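PDB 4APM: apical membrane antigen 1 from Babesia divergens, which probably takes part in host-cell invasion as a calcium-bound surface antigen of the parasite at the moving junction, here its ectodomain of domains I, II and III. Local coordinates for residues G13-H25 with E215-F227. Numbering follows the deposited sequence.
Sequences GRYMAKFDLAKSH and ENCPMYPVKDAIF
F227 turns its ring edge toward the face of F19 in an offset edge-to-face pair, with planes at 64° and centroids 5.6 Å apart. F19 CE1 lies in the plane of the F227 ring, at its edge, and M16 CE sits loosely near the same plane. M16 CA meets the edge of the F19 ring. P218 and F19 slide past each other in opposite directions, P218 CB 3.5 Å from F19 CE1. V222 CG2 reaches F19 CZ at 4.0 Å and also touches Y15 OH. One face of Y15 lies under K18 NZ, 3.8 Å above the ring centre. In this PAN-clan protein, 13-25 runs from helix 8-16 to helix 21-24. It packs on the chain leading from helix 213-216 into 225-231, a strand between 335-339 and 234-237 in a mixed sheet. L336, A344 and W316 from three further strands add to this core around F227. The disulfide C217-C51 ties 215-227 to C51. The bent end of K18 brings NZ back near Y15 O, a contact too short to be trusted in detail. K18 CB packs 3.3 Å from N216 O. S24 OG donates to K18 O at 2.9 Å, tilted 29° from the carbonyl plane. P218 CD rests 3.2 Å from that same K18 O.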
# COMPACT_ATOMS: atom_id res chain seq x y z
N GLY A 13 1.23 2.19 -19.27
CA GLY A 13 1.21 3.51 -18.63
C GLY A 13 -0.07 3.85 -17.90
O GLY A 13 -0.05 4.44 -16.83
N ARG A 14 -1.21 3.47 -18.47
CA ARG A 14 -2.48 3.79 -17.84
C ARG A 14 -2.68 2.97 -16.56
O ARG A 14 -3.01 3.53 -15.51
CB ARG A 14 -3.65 3.60 -18.79
CG ARG A 14 -4.87 4.40 -18.37
CD ARG A 14 -5.95 4.42 -19.44
NE ARG A 14 -7.12 3.65 -19.03
CZ ARG A 14 -7.41 2.43 -19.47
NH1 ARG A 14 -6.63 1.84 -20.38
NH2 ARG A 14 -8.49 1.80 -19.02
N TYR A 15 -2.42 1.67 -16.66
CA TYR A 15 -2.63 0.75 -15.55
C TYR A 15 -1.66 1.04 -14.39
O TYR A 15 -1.98 0.81 -13.22
CB TYR A 15 -2.48 -0.70 -16.01
CG TYR A 15 -2.87 -1.73 -14.95
CD1 TYR A 15 -4.22 -2.06 -14.72
CD2 TYR A 15 -1.90 -2.38 -14.19
CE1 TYR A 15 -4.57 -3.00 -13.74
CE2 TYR A 15 -2.23 -3.34 -13.25
CZ TYR A 15 -3.56 -3.63 -13.00
OH TYR A 15 -3.87 -4.55 -12.00
N MET A 16 -0.44 1.43 -14.74
CA MET A 16 0.67 1.44 -13.79
C MET A 16 0.83 2.79 -13.10
O MET A 16 1.65 2.93 -12.19
CB MET A 16 1.99 1.06 -14.48
CG MET A 16 2.14 -0.42 -14.79
SD MET A 16 1.79 -1.50 -13.39
CE MET A 16 3.28 -1.29 -12.41
N ALA A 17 0.06 3.79 -13.53
CA ALA A 17 0.16 5.13 -12.94
C ALA A 17 -0.06 5.09 -11.43
O ALA A 17 0.69 5.71 -10.67
CB ALA A 17 -0.80 6.10 -13.62
N LYS A 18 -1.02 4.30 -10.97
CA LYS A 18 -1.31 4.23 -9.54
C LYS A 18 -0.07 3.78 -8.70
O LYS A 18 0.07 4.16 -7.53
CB LYS A 18 -2.52 3.32 -9.28
CG LYS A 18 -2.32 1.84 -9.62
CD LYS A 18 -3.60 1.03 -9.35
CE LYS A 18 -4.58 1.10 -10.53
NZ LYS A 18 -4.01 0.39 -11.74
N PHE A 19 0.85 3.03 -9.32
CA PHE A 19 1.91 2.39 -8.55
C PHE A 19 3.03 3.39 -8.28
O PHE A 19 3.92 3.16 -7.45
CB PHE A 19 2.39 1.13 -9.28
CG PHE A 19 1.38 0.01 -9.25
CD1 PHE A 19 1.27 -0.81 -8.13
CD2 PHE A 19 0.45 -0.15 -10.28
CE1 PHE A 19 0.25 -1.77 -8.03
CE2 PHE A 19 -0.54 -1.14 -10.22
CZ PHE A 19 -0.64 -1.95 -9.08
N ASP A 20 2.97 4.52 -8.96
CA ASP A 20 3.88 5.61 -8.69
C ASP A 20 3.35 6.38 -7.49
O ASP A 20 2.65 7.41 -7.62
CB ASP A 20 4.00 6.50 -9.93
CG ASP A 20 5.12 7.53 -9.80
OD1 ASP A 20 5.64 7.75 -8.68
OD2 ASP A 20 5.44 8.13 -10.84
N LEU A 21 3.66 5.84 -6.30
CA LEU A 21 3.15 6.36 -5.04
C LEU A 21 3.59 7.80 -4.68
O LEU A 21 2.87 8.50 -3.96
CB LEU A 21 3.46 5.35 -3.91
CG LEU A 21 2.50 4.13 -3.94
CD1 LEU A 21 3.04 2.99 -3.10
CD2 LEU A 21 1.12 4.52 -3.44
N ALA A 22 4.73 8.26 -5.23
CA ALA A 22 5.10 9.68 -5.12
C ALA A 22 4.01 10.59 -5.73
O ALA A 22 3.74 11.67 -5.21
CB ALA A 22 6.47 9.96 -5.79
N LYS A 23 3.41 10.15 -6.84
CA LYS A 23 2.30 10.90 -7.45
C LYS A 23 0.93 10.59 -6.86
O LYS A 23 0.18 11.50 -6.60
CB LYS A 23 2.21 10.67 -8.96
CG LYS A 23 3.45 10.99 -9.75
CD LYS A 23 3.05 11.05 -11.23
CE LYS A 23 4.20 10.74 -12.16
NZ LYS A 23 5.29 11.75 -12.11
N SER A 24 0.56 9.30 -6.78
CA SER A 24 -0.81 8.93 -6.37
C SER A 24 -1.08 9.12 -4.87
O SER A 24 -2.20 9.43 -4.48
CB SER A 24 -1.09 7.49 -6.74
OG SER A 24 -0.16 6.64 -6.10
N HIS A 25 -0.03 8.99 -4.05
CA HIS A 25 -0.13 9.24 -2.61
C HIS A 25 0.60 10.52 -2.20
O HIS A 25 0.02 11.39 -1.56
CB HIS A 25 0.42 8.01 -1.86
CG HIS A 25 0.21 8.06 -0.38
ND1 HIS A 25 1.24 8.06 0.51
CD2 HIS A 25 -0.96 8.14 0.36
CE1 HIS A 25 0.75 8.11 1.75
NE2 HIS A 25 -0.61 8.15 1.66
N GLU A 215 -9.67 3.86 -7.55
CA GLU A 215 -9.16 3.67 -8.91
C GLU A 215 -7.75 4.25 -9.09
O GLU A 215 -7.02 3.88 -10.01
CB GLU A 215 -10.13 4.32 -9.92
CG GLU A 215 -11.61 4.09 -9.62
CD GLU A 215 -12.46 5.31 -9.92
OE1 GLU A 215 -12.25 5.94 -10.97
OE2 GLU A 215 -13.33 5.66 -9.09
N ASN A 216 -7.37 5.21 -8.23
CA ASN A 216 -6.14 6.00 -8.43
C ASN A 216 -4.96 5.52 -7.58
O ASN A 216 -3.83 5.96 -7.77
CB ASN A 216 -6.42 7.48 -8.12
CG ASN A 216 -7.18 8.19 -9.24
OD1 ASN A 216 -7.20 7.72 -10.38
ND2 ASN A 216 -7.76 9.33 -8.94
N CYS A 217 -5.25 4.67 -6.61
CA CYS A 217 -4.27 4.20 -5.62
C CYS A 217 -4.15 2.69 -5.80
O CYS A 217 -5.14 2.04 -6.14
CB CYS A 217 -4.80 4.49 -4.21
SG CYS A 217 -4.84 6.22 -3.73
N PRO A 218 -2.96 2.12 -5.55
CA PRO A 218 -2.81 0.67 -5.70
C PRO A 218 -3.30 -0.08 -4.46
O PRO A 218 -2.49 -0.56 -3.67
CB PRO A 218 -1.29 0.50 -5.83
CG PRO A 218 -0.74 1.61 -4.97
CD PRO A 218 -1.66 2.77 -5.25
N MET A 219 -4.62 -0.25 -4.32
CA MET A 219 -5.20 -0.79 -3.09
C MET A 219 -5.15 -2.31 -3.00
O MET A 219 -5.29 -2.86 -1.92
CB MET A 219 -6.65 -0.31 -2.91
CG MET A 219 -6.80 1.22 -2.93
SD MET A 219 -5.70 2.07 -1.75
CE MET A 219 -6.15 1.27 -0.23
N TYR A 220 -4.88 -2.98 -4.12
CA TYR A 220 -4.95 -4.44 -4.12
C TYR A 220 -3.70 -5.12 -4.65
O TYR A 220 -3.18 -4.74 -5.70
CB TYR A 220 -6.22 -4.95 -4.84
CG TYR A 220 -7.45 -4.18 -4.43
CD1 TYR A 220 -7.98 -4.32 -3.14
CD2 TYR A 220 -8.00 -3.22 -5.26
CE1 TYR A 220 -9.06 -3.56 -2.73
CE2 TYR A 220 -9.09 -2.46 -4.85
CZ TYR A 220 -9.62 -2.64 -3.60
OH TYR A 220 -10.69 -1.86 -3.20
N PRO A 221 -3.25 -6.18 -3.95
CA PRO A 221 -2.26 -7.05 -4.55
C PRO A 221 -2.70 -7.47 -5.98
O PRO A 221 -3.89 -7.74 -6.20
CB PRO A 221 -2.25 -8.27 -3.61
CG PRO A 221 -2.72 -7.73 -2.30
CD PRO A 221 -3.77 -6.71 -2.68
N VAL A 222 -1.77 -7.47 -6.93
CA VAL A 222 -2.06 -8.04 -8.24
C VAL A 222 -1.59 -9.50 -8.30
O VAL A 222 -0.38 -9.80 -8.13
CB VAL A 222 -1.45 -7.21 -9.37
CG1 VAL A 222 -1.91 -7.73 -10.73
CG2 VAL A 222 -1.82 -5.73 -9.21
N LYS A 223 -2.57 -10.41 -8.47
CA LYS A 223 -2.32 -11.86 -8.48
C LYS A 223 -1.54 -12.22 -9.73
O LYS A 223 -1.68 -11.56 -10.75
CB LYS A 223 -3.64 -12.63 -8.46
CG LYS A 223 -3.48 -14.13 -8.30
CD LYS A 223 -4.81 -14.82 -7.98
CE LYS A 223 -5.94 -14.31 -8.85
NZ LYS A 223 -7.17 -15.16 -8.73
N ASP A 224 -0.65 -13.20 -9.60
CA ASP A 224 0.15 -13.73 -10.73
C ASP A 224 1.06 -12.70 -11.37
O ASP A 224 1.30 -12.74 -12.58
CB ASP A 224 -0.75 -14.36 -11.79
CG ASP A 224 -1.60 -15.48 -11.24
OD1 ASP A 224 -1.08 -16.36 -10.52
OD2 ASP A 224 -2.80 -15.46 -11.49
N ALA A 225 1.57 -11.76 -10.56
CA ALA A 225 2.34 -10.61 -11.08
C ALA A 225 3.62 -10.39 -10.34
O ALA A 225 3.68 -10.51 -9.10
CB ALA A 225 1.49 -9.34 -11.05
N ILE A 226 4.64 -10.00 -11.10
CA ILE A 226 5.90 -9.55 -10.58
C ILE A 226 6.09 -8.13 -11.12
O ILE A 226 5.84 -7.88 -12.30
CB ILE A 226 7.06 -10.39 -11.12
CG1 ILE A 226 6.96 -11.84 -10.66
CG2 ILE A 226 8.41 -9.77 -10.77
CD1 ILE A 226 7.89 -12.76 -11.41
N PHE A 227 6.51 -7.21 -10.25
CA PHE A 227 6.78 -5.81 -10.64
C PHE A 227 8.02 -5.71 -11.53
O PHE A 227 9.05 -6.30 -11.21
CB PHE A 227 7.03 -4.96 -9.39
CG PHE A 227 5.80 -4.67 -8.59
CD1 PHE A 227 4.72 -4.03 -9.18
CD2 PHE A 227 5.77 -4.94 -7.23
CE1 PHE A 227 3.60 -3.71 -8.44
CE2 PHE A 227 4.66 -4.59 -6.48
CZ PHE A 227 3.56 -3.98 -7.09